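Local structure of stage II sporulation protein E (SpoIIE) (Moorella thermoacetica, 3ZT9) at residues I32-G37 with A188-R193; L4-Y9 with C23-V28; G102-K107 with F145-D150. The protein is probably a PP2C-type, manganese-dependent serine/threonine phosphatase that acts on proteins of the stressosome, a signalling complex adapted here to control secondary messengers. One frame throughout, in Å; residues are numbered along the deposited sequence. Where two conformers were deposited one is given.

Contact 1 of 3, residues I32-G37 with A188-R193; sequences IFLAVG and AVIVAR. With MN (manganese (II) ion), chain D.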
ATOM      1  N   ILE A  32     -12.420  -5.214  -0.172  1.00 19.38           N
ATOM      2  CA  ILE A  32     -11.110  -5.467   0.406  0.59 17.12           C
ATOM      3  C   ILE A  32     -10.304  -4.168   0.402  1.00 20.47           C
ATOM      4  O   ILE A  32     -10.284  -3.453  -0.609  1.00 15.65           O
ATOM      5  CB  ILE A  32     -10.364  -6.556  -0.399  0.59 21.84           C
ATOM      6  CG1 ILE A  32     -11.188  -7.844  -0.421  0.59 28.42           C
ATOM      7  CG2 ILE A  32      -9.003  -6.815   0.212  0.59 22.68           C
ATOM      8  CD1 ILE A  32     -10.465  -9.035  -0.964  0.59 49.19           C
ATOM      9  N   PHE A  33      -9.682  -3.846   1.529  1.00 17.05           N
ATOM     10  CA  PHE A  33      -8.805  -2.696   1.597  1.00 14.05           C
ATOM     11  C   PHE A  33      -7.357  -3.169   1.693  1.00 12.93           C
ATOM     12  O   PHE A  33      -7.037  -4.102   2.425  1.00 13.45           O
ATOM     13  CB  PHE A  33      -9.132  -1.848   2.811  1.00 20.30           C
ATOM     14  CG  PHE A  33     -10.523  -1.243   2.767  1.00 17.45           C
ATOM     15  CD1 PHE A  33     -11.638  -2.023   3.055  1.00 21.85           C
ATOM     16  CD2 PHE A  33     -10.704   0.093   2.451  1.00 18.85           C
ATOM     17  CE1 PHE A  33     -12.932  -1.469   3.027  1.00 27.64           C
ATOM     18  CE2 PHE A  33     -11.980   0.649   2.446  1.00 22.94           C
ATOM     19  CZ  PHE A  33     -13.090  -0.138   2.746  1.00 23.05           C
ATOM     20  N   LEU A  34      -6.497  -2.508   0.934  1.00 12.96           N
ATOM     21  CA  LEU A  34      -5.082  -2.868   0.893  1.00 11.24           C
ATOM     22  C   LEU A  34      -4.300  -1.599   1.114  1.00 11.67           C
ATOM     23  O   LEU A  34      -4.482  -0.659   0.360  1.00 14.96           O
ATOM     24  CB  LEU A  34      -4.695  -3.406  -0.515  1.00 13.29           C
ATOM     25  CG  LEU A  34      -5.577  -4.528  -1.094  1.00 13.40           C
ATOM     26  CD1 LEU A  34      -5.211  -4.719  -2.557  1.00 22.45           C
ATOM     27  CD2 LEU A  34      -5.357  -5.822  -0.356  1.00 17.15           C
ATOM     28  N   ALA A  35      -3.403  -1.575   2.093  1.00 11.74           N
ATOM     29  CA  ALA A  35      -2.715  -0.334   2.389  1.00 13.34           C
ATOM     30  C   ALA A  35      -1.265  -0.579   2.734  1.00 12.80           C
ATOM     31  O   ALA A  35      -0.928  -1.580   3.394  1.00 12.43           O
ATOM     32  CB  ALA A  35      -3.411   0.416   3.581  1.00 16.17           C
ATOM     33  N   VAL A  36      -0.408   0.371   2.330  1.00 12.81           N
ATOM     34  CA  VAL A  36       0.984   0.335   2.781  1.00 12.91           C
ATOM     35  C   VAL A  36       1.344   1.713   3.298  1.00 11.84           C
ATOM     36  O   VAL A  36       1.057   2.703   2.657  1.00 13.57           O
ATOM     37  CB  VAL A  36       1.979  -0.064   1.627  1.00 14.98           C
ATOM     38  CG1 VAL A  36       3.429   0.044   2.085  1.00 16.11           C
ATOM     39  CG2 VAL A  36       1.688  -1.516   1.117  1.00 13.66           C
ATOM     40  N   GLY A  37       2.026   1.773   4.435  1.00 13.60           N
ATOM     41  CA  GLY A  37       2.488   3.053   4.946  1.00 13.63           C
ATOM     42  C   GLY A  37       4.001   2.978   5.117  1.00 12.14           C
ATOM     43  O   GLY A  37       4.569   1.903   5.356  1.00 14.66           O
ATOM     44  N   ALA A 188       8.264  -2.933   2.097  1.00 12.56           N
ATOM     45  CA  ALA A 188       6.940  -3.468   2.323  1.00 15.01           C
ATOM     46  C   ALA A 188       6.302  -3.720   0.960  1.00 13.86           C
ATOM     47  O   ALA A 188       6.386  -2.877   0.074  1.00 12.09           O
ATOM     48  CB  ALA A 188       6.074  -2.467   3.111  1.00 16.91           C
ATOM     49  N   VAL A 189       5.641  -4.858   0.804  1.00 11.42           N
ATOM     50  CA  VAL A 189       5.027  -5.201  -0.471  1.00 12.14           C
ATOM     51  C   VAL A 189       3.750  -5.950  -0.224  1.00 15.04           C
ATOM     52  O   VAL A 189       3.748  -6.862   0.604  1.00 14.52           O
ATOM     53  CB  VAL A 189       5.902  -6.194  -1.284  1.00 20.71           C
ATOM     54  CG1 VAL A 189       5.323  -6.321  -2.730  1.00 16.12           C
ATOM     55  CG2 VAL A 189       7.348  -5.758  -1.312  1.00 28.26           C
ATOM     56  N   ILE A 190       2.699  -5.627  -0.996  1.00 11.45           N
ATOM     57  CA  ILE A 190       1.465  -6.429  -1.018  1.00 10.71           C
ATOM     58  C   ILE A 190       1.173  -6.833  -2.463  1.00 13.67           C
ATOM     59  O   ILE A 190       1.335  -6.017  -3.363  1.00 12.50           O
ATOM     60  CB  ILE A 190       0.255  -5.593  -0.525  1.00 13.49           C
ATOM     61  CG1 ILE A 190       0.459  -5.240   0.955  1.00 13.35           C
ATOM     62  CG2 ILE A 190      -1.026  -6.376  -0.681  1.00 15.43           C
ATOM     63  CD1 ILE A 190      -0.678  -4.311   1.494  1.00 15.48           C
ATOM     64  N   VAL A 191       0.787  -8.086  -2.705  1.00 11.42           N
ATOM     65  CA  VAL A 191       0.236  -8.468  -4.007  1.00 14.58           C
ATOM     66  C   VAL A 191      -1.116  -9.110  -3.721  1.00 16.03           C
ATOM     67  O   VAL A 191      -1.189  -9.912  -2.814  1.00 16.03           O
ATOM     68  CB  VAL A 191       1.138  -9.499  -4.699  1.00 19.39           C
ATOM     69  CG1 VAL A 191       0.406 -10.133  -5.892  1.00 17.99           C
ATOM     70  CG2 VAL A 191       2.497  -8.828  -5.140  1.00 18.41           C
ATOM     71  N   ALA A 192      -2.142  -8.736  -4.482  1.00 12.53           N
ATOM     72  CA  ALA A 192      -3.497  -9.305  -4.371  1.00 13.09           C
ATOM     73  C   ALA A 192      -3.940  -9.738  -5.763  1.00 17.46           C
ATOM     74  O   ALA A 192      -3.786  -8.985  -6.720  1.00 18.21           O
ATOM     75  CB  ALA A 192      -4.467  -8.276  -3.823  1.00 14.82           C
ATOM     76  N   ARG A 193      -4.488 -10.941  -5.901  1.00 13.62           N
ATOM     77  CA  ARG A 193      -4.943 -11.360  -7.219  1.00 16.23           C
ATOM     78  C   ARG A 193      -5.993 -12.423  -7.129  1.00 20.11           C
ATOM     79  O   ARG A 193      -6.079 -13.105  -6.109  1.00 17.90           O
ATOM     80  CB  ARG A 193      -3.765 -11.896  -7.996  1.00 22.41           C
ATOM     81  CG  ARG A 193      -3.104 -13.065  -7.296  1.00 20.06           C
ATOM     82  CD  ARG A 193      -1.742 -13.390  -7.919  1.00 17.31           C
ATOM     83  NE  ARG A 193      -1.241 -14.599  -7.296  1.00 16.51           N
ATOM     84  CZ  ARG A 193      -0.145 -15.239  -7.680  1.00 20.55           C
ATOM     85  NH1 ARG A 193       0.601 -14.771  -8.665  1.00 20.86           N
ATOM     86  NH2 ARG A 193       0.177 -16.346  -7.057  1.00 21.06           N
ATOM     87  OXT ARG A 193      -6.725 -12.613  -8.094  1.00 15.44           O
TER
HETATM   88 MN    MN D1196      -7.890 -14.523  -8.748  0.69 17.60          MN
HETATM   89  O   HOH W   1      -6.366 -15.719  -7.552  1.00 34.45           O
HETATM   90  O   HOH W   2      -6.565 -15.092 -10.371  1.00 19.55           O
HETATM   91  O   HOH W   3      -8.740 -16.535  -9.214  1.00 26.88           O
HETATM   92  O   HOH W   4      -9.224 -14.135  -7.024  1.00 28.21           O
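The side chains of Val36 and Ile190 pass one another, each directed at the other's strand, at the centre of a beta sandwich, the core of the PP2C fold, in which two antiparallel sheets lie face to face. Strand 31-39 belongs to one sheet and strand 187-192 to the other. The short segments run nearly antiparallel, at 164°, with their axes 7.8 Å apart, and no hydrogen bond joins them; alternate side chains fill the gap. Val36 places its two methyls on different partners. CG1 is anti to the backbone N (chi1 174°) and meets the CB of Ala188 at 3.8 Å, whereas CG2 lies alongside the end of Ile190, 3.7 Å from its CD1. Ile190 carries its ethyl arm extended (chi2 176°) across the interface until CD1 comes within 3.3 Å of the backbone oxygen of Ala35, a methyl meeting a carbonyl of the opposing strand. Its other branch, Ile190 CG2, is turned toward Leu34, where the approach to Leu34 CD2 is loose at 4.4 Å. Leu34 CD1, the second methyl, makes the closer contact, 3.8 Å from Ala192 CB. The small Ala188 and Ala192 thus receive the branches of the larger side chains of strand 31-39, and Ile147 of strand 144-148 covers Leu34 and Val36 from one flank. Beyond Ala192 the chain ends at Arg193, whose side chain leaves the sandwich to pair with Glu5 and lie against Tyr165 in a cation-pi contact. Its terminal carboxylate binds a manganese ion together with Glu141 and four waters: OXT is 2.3 Å from the metal, while the other oxygen, Arg193 O, accepts a hydrogen bond from metal-bound water 1.

Contact 2 of 3, residues L4-Y9 with C23-V28; sequences LEVGIY and CLVKRV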
ATOM      1  N   LEU A   4     -10.016 -13.614  -3.094  1.00 25.06           N
ATOM      2  CA  LEU A   4      -8.844 -12.818  -3.505  1.00 23.75           C
ATOM      3  C   LEU A   4      -7.639 -13.292  -2.689  1.00 27.49           C
ATOM      4  O   LEU A   4      -7.671 -13.271  -1.467  1.00 23.57           O
ATOM      5  CB  LEU A   4      -9.102 -11.313  -3.312  1.00 32.66           C
ATOM      6  CG  LEU A   4      -8.091 -10.357  -3.941  1.00 27.25           C
ATOM      7  CD1 LEU A   4      -8.194 -10.337  -5.484  1.00 20.77           C
ATOM      8  CD2 LEU A   4      -8.238  -8.932  -3.398  1.00 25.10           C
ATOM      9  N   GLU A   5      -6.589 -13.754  -3.367  1.00 17.08           N
ATOM     10  CA  GLU A   5      -5.378 -14.202  -2.714  1.00 19.95           C
ATOM     11  C   GLU A   5      -4.539 -12.972  -2.389  1.00 24.16           C
ATOM     12  O   GLU A   5      -4.353 -12.113  -3.258  1.00 19.08           O
ATOM     13  CB  GLU A   5      -4.586 -15.105  -3.659  1.00 19.74           C
ATOM     14  CG  GLU A   5      -3.361 -15.718  -3.020  1.00 34.65           C
ATOM     15  CD  GLU A   5      -2.514 -16.604  -3.953  1.00 41.57           C
ATOM     16  OE1 GLU A   5      -2.511 -16.467  -5.219  1.00 25.35           O
ATOM     17  OE2 GLU A   5      -1.813 -17.445  -3.374  1.00 23.73           O
ATOM     18  N   VAL A   6      -4.015 -12.878  -1.175  1.00 14.77           N
ATOM     19  CA  VAL A   6      -3.200 -11.692  -0.846  1.00 13.65           C
ATOM     20  C   VAL A   6      -1.938 -12.101  -0.123  1.00 19.07           C
ATOM     21  O   VAL A   6      -1.987 -12.899   0.817  1.00 23.37           O
ATOM     22  CB  VAL A   6      -3.936 -10.692   0.082  1.00 18.29           C
ATOM     23  CG1 VAL A   6      -3.090  -9.432   0.282  1.00 24.21           C
ATOM     24  CG2 VAL A   6      -5.313 -10.340  -0.473  1.00 22.15           C
ATOM     25  N   GLY A   7      -0.808 -11.565  -0.567  1.00 15.15           N
ATOM     26  CA  GLY A   7       0.471 -11.801   0.076  1.00 13.43           C
ATOM     27  C   GLY A   7       1.024 -10.489   0.624  1.00 12.67           C
ATOM     28  O   GLY A   7       0.927  -9.431  -0.018  1.00 14.60           O
ATOM     29  N   ILE A   8       1.622 -10.572   1.819  1.00 14.43           N
ATOM     30  CA  ILE A   8       2.280  -9.419   2.441  1.00 12.17           C
ATOM     31  C   ILE A   8       3.720  -9.783   2.782  1.00 11.91           C
ATOM     32  O   ILE A   8       3.972 -10.848   3.334  1.00 16.00           O
ATOM     33  CB  ILE A   8       1.584  -9.039   3.754  1.00 23.20           C
ATOM     34  CG1 ILE A   8       0.168  -8.531   3.468  1.00 25.36           C
ATOM     35  CG2 ILE A   8       2.390  -7.983   4.500  1.00 23.24           C
ATOM     36  CD1 ILE A   8      -0.607  -8.147   4.752  1.00 39.90           C
ATOM     37  N   TYR A   9       4.653  -8.853   2.559  1.00 15.40           N
ATOM     38  CA  TYR A   9       6.030  -9.027   3.025  1.00 18.35           C
ATOM     39  C   TYR A   9       6.551  -7.713   3.547  1.00 15.81           C
ATOM     40  O   TYR A   9       6.331  -6.669   2.926  1.00 15.24           O
ATOM     41  CB  TYR A   9       6.930  -9.452   1.877  1.00 14.07           C
ATOM     42  CG  TYR A   9       8.413  -9.510   2.211  1.00 15.01           C
ATOM     43  CD1 TYR A   9       8.964 -10.665   2.775  1.00 14.01           C
ATOM     44  CD2 TYR A   9       9.272  -8.442   1.909  1.00 17.89           C
ATOM     45  CE1 TYR A   9      10.331 -10.741   3.068  1.00 18.33           C
ATOM     46  CE2 TYR A   9      10.657  -8.528   2.199  1.00 20.69           C
ATOM     47  CZ  TYR A   9      11.166  -9.683   2.757  1.00 27.61           C
ATOM     48  OH  TYR A   9      12.527  -9.765   3.032  1.00 22.45           O
ATOM     49  N   CYS A  23       1.844  -2.658   6.660  1.00 16.43           N
ATOM     50  CA  CYS A  23       0.845  -3.162   5.701  1.00 12.26           C
ATOM     51  C   CYS A  23      -0.503  -3.446   6.387  1.00 21.56           C
ATOM     52  O   CYS A  23      -0.547  -3.847   7.552  1.00 18.56           O
ATOM     53  CB  CYS A  23       1.356  -4.478   5.063  1.00 14.19           C
ATOM     54  SG  CYS A  23       2.802  -4.200   4.035  1.00 20.93           S
ATOM     55  N   LEU A  24      -1.595  -3.257   5.643  1.00 18.80           N
ATOM     56  CA  LEU A  24      -2.939  -3.622   6.094  1.00 23.47           C
ATOM     57  C   LEU A  24      -3.653  -4.332   4.951  1.00 18.65           C
ATOM     58  O   LEU A  24      -3.595  -3.889   3.806  1.00 14.34           O
ATOM     59  CB  LEU A  24      -3.747  -2.369   6.426  1.00 29.47           C
ATOM     60  CG  LEU A  24      -5.223  -2.601   6.776  1.00 41.45           C
ATOM     61  CD1 LEU A  24      -5.351  -3.282   8.114  1.00 36.65           C
ATOM     62  CD2 LEU A  24      -5.961  -1.280   6.793  1.00 48.10           C
ATOM     63  N   VAL A  25      -4.260  -5.462   5.258  1.00 16.49           N
ATOM     64  CA  VAL A  25      -5.222  -6.113   4.370  1.00 15.70           C
ATOM     65  C   VAL A  25      -6.446  -6.348   5.217  1.00 22.31           C
ATOM     66  O   VAL A  25      -6.378  -7.033   6.232  1.00 18.89           O
ATOM     67  CB  VAL A  25      -4.712  -7.470   3.811  1.00 18.94           C
ATOM     68  CG1 VAL A  25      -5.791  -8.136   3.004  1.00 21.96           C
ATOM     69  CG2 VAL A  25      -3.434  -7.193   2.965  1.00 28.59           C
ATOM     70  N   LYS A  26      -7.580  -5.811   4.803  1.00 16.48           N
ATOM     71  CA  LYS A  26      -8.788  -5.960   5.598  1.00 19.81           C
ATOM     72  C   LYS A  26      -9.977  -6.227   4.691  1.00 24.08           C
ATOM     73  O   LYS A  26     -10.168  -5.536   3.704  1.00 22.74           O
ATOM     74  CB  LYS A  26      -8.991  -4.708   6.469  1.00 26.95           C
ATOM     75  CG  LYS A  26     -10.149  -4.812   7.498  1.00 56.62           C
ATOM     76  CD  LYS A  26     -10.114  -6.135   8.271  1.00 76.34           C
ATOM     77  CE  LYS A  26     -11.172  -6.259   9.404  1.00 92.85           C
ATOM     78  NZ  LYS A  26     -12.627  -6.318   9.021  1.00 97.10           N
ATOM     79  N   ARG A  27     -10.736  -7.270   5.012  1.00 19.84           N
ATOM     80  CA  ARG A  27     -11.810  -7.746   4.165  1.00 30.98           C
ATOM     81  C   ARG A  27     -13.091  -7.434   4.891  1.00 49.40           C
ATOM     82  O   ARG A  27     -13.251  -7.749   6.075  1.00 34.55           O
ATOM     83  CB  ARG A  27     -11.692  -9.254   3.905  1.00 46.21           C
ATOM     84  CG  ARG A  27     -10.264  -9.730   3.632  1.00 54.35           C
ATOM     85  CD  ARG A  27     -10.216 -11.190   3.206  1.00 60.37           C
ATOM     86  NE  ARG A  27      -8.849 -11.663   2.960  1.00 48.89           N
ATOM     87  CZ  ARG A  27      -8.374 -12.017   1.767  1.00 44.49           C
ATOM     88  NH1 ARG A  27      -9.144 -11.950   0.687  1.00 41.33           N
ATOM     89  NH2 ARG A  27      -7.126 -12.443   1.653  1.00 50.39           N
ATOM     90  N   VAL A  28     -13.997  -6.802   4.169  1.00 61.56           N
ATOM     91  CA  VAL A  28     -15.212  -6.275   4.751  1.00 76.44           C
ATOM     92  C   VAL A  28     -16.340  -6.367   3.731  1.00 81.09           C
ATOM     93  O   VAL A  28     -16.447  -5.524   2.836  1.00 83.54           O
ATOM     94  CB  VAL A  28     -14.993  -4.812   5.176  1.00 68.98           C
ATOM     95  CG1 VAL A  28     -16.268  -4.014   5.049  1.00 66.55           C
ATOM     96  CG2 VAL A  28     -14.445  -4.753   6.584  1.00 69.14           C
TER
HETATM   97  O   HOH W   5     -11.896 -12.201  -1.023  1.00 35.96           O
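Both terminal nitrogens of the Arg27 guanidinium donate to one backbone oxygen, Leu4 O. NH1 donates to Leu4 O at 2.9 Å, in the carbonyl plane and on a lone pair; NH2 reaches the same Leu4 O at 3.3 Å, by a more bent bond. The oxygen lies close to the guanidinium plane, so the group is held edge-on to it, and the arm gets there by running extended from CG to NE. Water 5 adds a bridge: it accepts a hydrogen bond from Leu4 N and a weak one from NH1. Next along, the CG2 methyl of Val6 sits obliquely against the guanidinium, 3.5 Å from Arg27 NH2. These residues lie along one margin of the PP2C beta sandwich, where strands 6-11 and 21-28, each outermost in its own sheet, oppose one another at 161°. Farther along the strands, CG2 of Val25 receives two methyls, Val6 CG1 at 3.5 Å and, tightly, Ile8 CD1 also at 3.5 Å. Ile8 has CG1 beside its backbone N (chi1 -66°), which sends CD1 to Val25 and leaves CG2 to touch Cys23 CB at 3.7 Å. With an alanine here both methyl contacts are lost, and a gap would probably open beside Val25 and Cys23, leaving Val25 CG2 without its tight neighbour. On the inner flank, Cys23 also packs against Val36 and Ala188.

Contact 3 of 3, residues G102-K107 with F145-D150; sequences GNIHVK and FLIHSD. With MN (manganese (II) ion), chain C.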
ATOM      1  N   GLY A 102       2.265  10.912  -0.849  1.00 14.95           N
ATOM      2  CA  GLY A 102       3.677  10.638  -0.736  1.00 18.28           C
ATOM      3  C   GLY A 102       4.115   9.659  -1.813  1.00 20.49           C
ATOM      4  O   GLY A 102       3.568   9.676  -2.903  1.00 32.04           O
ATOM      5  N   ASN A 103       5.116   8.836  -1.537  1.00 16.58           N
ATOM      6  CA  ASN A 103       5.726   8.066  -2.630  1.00 19.09           C
ATOM      7  C   ASN A 103       5.589   6.547  -2.496  1.00 22.27           C
ATOM      8  O   ASN A 103       6.453   5.813  -2.891  1.00 24.92           O
ATOM      9  CB  ASN A 103       7.187   8.425  -2.803  1.00 16.84           C
ATOM     10  CG  ASN A 103       8.033   7.946  -1.649  1.00 24.58           C
ATOM     11  OD1 ASN A 103       7.507   7.635  -0.576  1.00 23.93           O
ATOM     12  ND2 ASN A 103       9.348   7.881  -1.858  1.00 24.24           N
ATOM     13  N   ILE A 104       4.484   6.080  -1.964  1.00 12.66           N
ATOM     14  CA  ILE A 104       4.208   4.664  -2.053  1.00 12.02           C
ATOM     15  C   ILE A 104       3.839   4.358  -3.545  1.00 12.87           C
ATOM     16  O   ILE A 104       3.264   5.204  -4.235  1.00 15.34           O
ATOM     17  CB  ILE A 104       3.018   4.292  -1.146  1.00 14.54           C
ATOM     18  CG1 ILE A 104       3.310   4.651   0.321  1.00 15.28           C
ATOM     19  CG2 ILE A 104       2.669   2.806  -1.312  1.00 12.95           C
ATOM     20  CD1 ILE A 104       4.462   3.877   0.988  1.00 15.75           C
ATOM     21  N   HIS A 105       4.182   3.186  -4.038  1.00 11.92           N
ATOM     22  CA  HIS A 105       3.888   2.856  -5.435  1.00 12.03           C
ATOM     23  C   HIS A 105       2.772   1.847  -5.543  1.00 14.21           C
ATOM     24  O   HIS A 105       2.774   0.832  -4.833  1.00 15.14           O
ATOM     25  CB  HIS A 105       5.175   2.328  -6.053  1.00 16.12           C
ATOM     26  CG  HIS A 105       6.283   3.324  -5.990  1.00 14.81           C
ATOM     27  ND1 HIS A 105       6.221   4.538  -6.644  1.00 17.02           N
ATOM     28  CD2 HIS A 105       7.461   3.313  -5.324  1.00 16.95           C
ATOM     29  CE1 HIS A 105       7.317   5.227  -6.385  1.00 24.39           C
ATOM     30  NE2 HIS A 105       8.087   4.507  -5.586  1.00 20.41           N
ATOM     31  N   VAL A 106       1.823   2.119  -6.443  1.00 13.26           N
ATOM     32  CA  VAL A 106       0.737   1.169  -6.707  1.00 13.05           C
ATOM     33  C   VAL A 106       0.719   0.839  -8.163  1.00 11.94           C
ATOM     34  O   VAL A 106       0.876   1.732  -8.982  1.00 12.21           O
ATOM     35  CB  VAL A 106      -0.606   1.816  -6.359  1.00 13.02           C
ATOM     36  CG1 VAL A 106      -1.790   0.873  -6.741  1.00 11.55           C
ATOM     37  CG2 VAL A 106      -0.645   2.144  -4.840  1.00 15.86           C
ATOM     38  N   LYS A 107       0.533  -0.439  -8.509  1.00 12.20           N
ATOM     39  CA  LYS A 107       0.324  -0.777  -9.934  1.00 15.29           C
ATOM     40  C   LYS A 107      -0.823  -1.764  -9.980  1.00 14.63           C
ATOM     41  O   LYS A 107      -0.875  -2.693  -9.175  1.00 15.03           O
ATOM     42  CB  LYS A 107       1.577  -1.387 -10.536  1.00 19.66           C
ATOM     43  CG  LYS A 107       1.609  -1.316 -12.104  1.00 24.09           C
ATOM     44  CD  LYS A 107       2.994  -1.606 -12.625  1.00 33.58           C
ATOM     45  CE  LYS A 107       3.986  -0.533 -12.220  1.00 31.46           C
ATOM     46  NZ  LYS A 107       3.852   0.714 -13.013  1.00 30.02           N
ATOM     47  N   PHE A 145      -3.100  -6.566  -8.091  1.00 14.58           N
ATOM     48  CA  PHE A 145      -2.723  -5.296  -7.474  1.00 15.09           C
ATOM     49  C   PHE A 145      -1.347  -5.482  -6.850  1.00 20.60           C
ATOM     50  O   PHE A 145      -1.096  -6.474  -6.171  1.00 16.40           O
ATOM     51  CB  PHE A 145      -3.722  -4.935  -6.365  1.00 12.65           C
ATOM     52  CG  PHE A 145      -5.124  -4.614  -6.864  1.00 16.04           C
ATOM     53  CD1 PHE A 145      -5.987  -5.614  -7.301  1.00 22.34           C
ATOM     54  CD2 PHE A 145      -5.565  -3.312  -6.905  1.00 15.48           C
ATOM     55  CE1 PHE A 145      -7.265  -5.294  -7.783  1.00 20.28           C
ATOM     56  CE2 PHE A 145      -6.813  -2.983  -7.397  1.00 20.13           C
ATOM     57  CZ  PHE A 145      -7.677  -3.989  -7.823  1.00 20.21           C
ATOM     58  N   LEU A 146      -0.448  -4.535  -7.071  1.00 14.61           N
ATOM     59  CA  LEU A 146       0.853  -4.561  -6.436  1.00 13.01           C
ATOM     60  C   LEU A 146       0.994  -3.209  -5.699  1.00 10.54           C
ATOM     61  O   LEU A 146       0.689  -2.157  -6.286  1.00 11.68           O
ATOM     62  CB  LEU A 146       1.963  -4.636  -7.508  1.00 13.58           C
ATOM     63  CG  LEU A 146       3.375  -4.323  -6.986  1.00 16.48           C
ATOM     64  CD1 LEU A 146       3.957  -5.417  -6.061  1.00 14.91           C
ATOM     65  CD2 LEU A 146       4.253  -4.114  -8.198  1.00 19.08           C
ATOM     66  N   ILE A 147       1.417  -3.225  -4.435  1.00 10.77           N
ATOM     67  CA  ILE A 147       1.651  -1.989  -3.708  1.00 10.58           C
ATOM     68  C   ILE A 147       3.014  -2.158  -3.033  1.00 12.58           C
ATOM     69  O   ILE A 147       3.271  -3.188  -2.428  1.00 14.44           O
ATOM     70  CB  ILE A 147       0.553  -1.681  -2.584  1.00 13.51           C
ATOM     71  CG1 ILE A 147      -0.882  -1.726  -3.188  1.00 11.88           C
ATOM     72  CG2 ILE A 147       0.862  -0.286  -1.895  1.00 13.08           C
ATOM     73  CD1 ILE A 147      -2.049  -1.518  -2.193  1.00 22.01           C
ATOM     74  N   HIS A 148       3.881  -1.166  -3.124  1.00 10.88           N
ATOM     75  CA  HIS A 148       5.119  -1.263  -2.359  1.00 13.11           C
ATOM     76  C   HIS A 148       5.661   0.084  -1.912  1.00 11.21           C
ATOM     77  O   HIS A 148       5.466   1.099  -2.559  1.00 12.15           O
ATOM     78  CB  HIS A 148       6.194  -2.066  -3.163  1.00 14.18           C
ATOM     79  CG  HIS A 148       6.586  -1.460  -4.472  1.00 12.17           C
ATOM     80  ND1 HIS A 148       7.519  -0.445  -4.574  1.00 13.94           N
ATOM     81  CD2 HIS A 148       6.181  -1.730  -5.740  1.00 16.21           C
ATOM     82  CE1 HIS A 148       7.671  -0.121  -5.851  1.00 20.16           C
ATOM     83  NE2 HIS A 148       6.861  -0.874  -6.573  1.00 17.92           N
ATOM     84  N   SER A 149       6.350   0.088  -0.771  1.00 11.46           N
ATOM     85  CA  SER A 149       7.052   1.314  -0.361  1.00 12.80           C
ATOM     86  C   SER A 149       8.259   1.552  -1.244  1.00 15.51           C
ATOM     87  O   SER A 149       8.609   0.712  -2.087  1.00 13.78           O
ATOM     88  CB  SER A 149       7.549   1.171   1.075  1.00 14.43           C
ATOM     89  OG  SER A 149       8.543   0.167   1.180  1.00 15.13           O
ATOM     90  N   ASP A 150       8.903   2.709  -1.062  1.00 12.61           N
ATOM     91  CA  ASP A 150      10.061   3.063  -1.883  1.00 12.55           C
ATOM     92  C   ASP A 150      11.303   2.256  -1.483  1.00 19.13           C
ATOM     93  O   ASP A 150      12.393   2.502  -1.999  1.00 18.99           O
ATOM     94  CB  ASP A 150      10.315   4.568  -1.800  1.00 14.48           C
ATOM     95  CG  ASP A 150      10.700   5.034  -0.403  1.00 21.87           C
ATOM     96  OD1 ASP A 150      10.844   4.202   0.520  1.00 15.94           O
ATOM     97  OD2 ASP A 150      10.870   6.242  -0.247  1.00 19.04           O
TER
HETATM   98 MN    MN C1195      11.127   4.252   2.618  1.00 18.04          MN
HETATM   99  O   HOH W   6       7.764   4.770   0.502  1.00 13.74           O
HETATM  100  O   HOH W   7      11.722   6.405   2.485  1.00 17.41           O
HETATM  101  O   HOH W   8      11.945   4.821   4.615  1.00 19.24           O
HETATM  102  O   HOH W   9      10.608   2.208   3.231  1.00 15.15           O
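Asn103 holds Asp150 from the second shell of a manganese site, where strand 144-148 of one PP2C sheet ends and its antiparallel neighbour 105-110 begins. Its ND2 donates to Asp150 OD2 at 2.8 Å, on the anti side and out of the carboxylate plane, with amide and carboxylate planes 86° apart. The partner oxygen, Asp150 OD1, binds the manganese at 2.1 Å, and Asp38 and Asp185 share that ion. Water 6 reinforces the link, donating to Asn103 OD1 and accepting from Asp150 N. Ile104 turns into the sandwich: its CG2 packs 3.6 Å from Ile147 CG2, and CD1 reaches the backbone of Ser149. At His105 the regular pairing starts, in a hydrogen-bonded pair with His148 that exchanges N-H and C=O in both directions. His105 CB lies over one face of the His148 ring, 3.8 Å from its centroid, a CH-pi contact, while the two rings are oblique to each other at 48°. The His148 ring is placed there by a first torsion of 61°, which sets CG between the backbone N and carbonyl carbon, and its rotation is fixed by ND1 donating to Ser149 O at 3.0 Å. Val106 faces back into the sandwich next to Ile147, the two side chains directed alike in a non-hydrogen-bonded pair, Val106 CG2 to Ile147 CG2 4.1 Å. Lys107 then forms the next hydrogen-bonded pair and sends NZ away to Thr116; its backbone N donates to Leu146 O at 2.8 Å.

In the fold
From the N terminus, contact 2 closes first: the chain leaves 4-9 in one sheet and returns at 23-28 in the other, so an early, short loop joins the outermost strands of the sandwich. The next strand, paired with 21-28, opens contact 1, which closes only at the C terminus with 188-193. Contact 3 is nested inside that long loop and stays within one sheet, joining strands 105-110 and 144-148. Contacts 1 and 2 thus bridge the two sheets, their centres 6 Å apart, whereas contact 3 lies farther across the sheet that holds 6-11 and 187-192: strand 187-192 sits between 6-11 and 144-148, hydrogen-bonded to both, and links all three contacts.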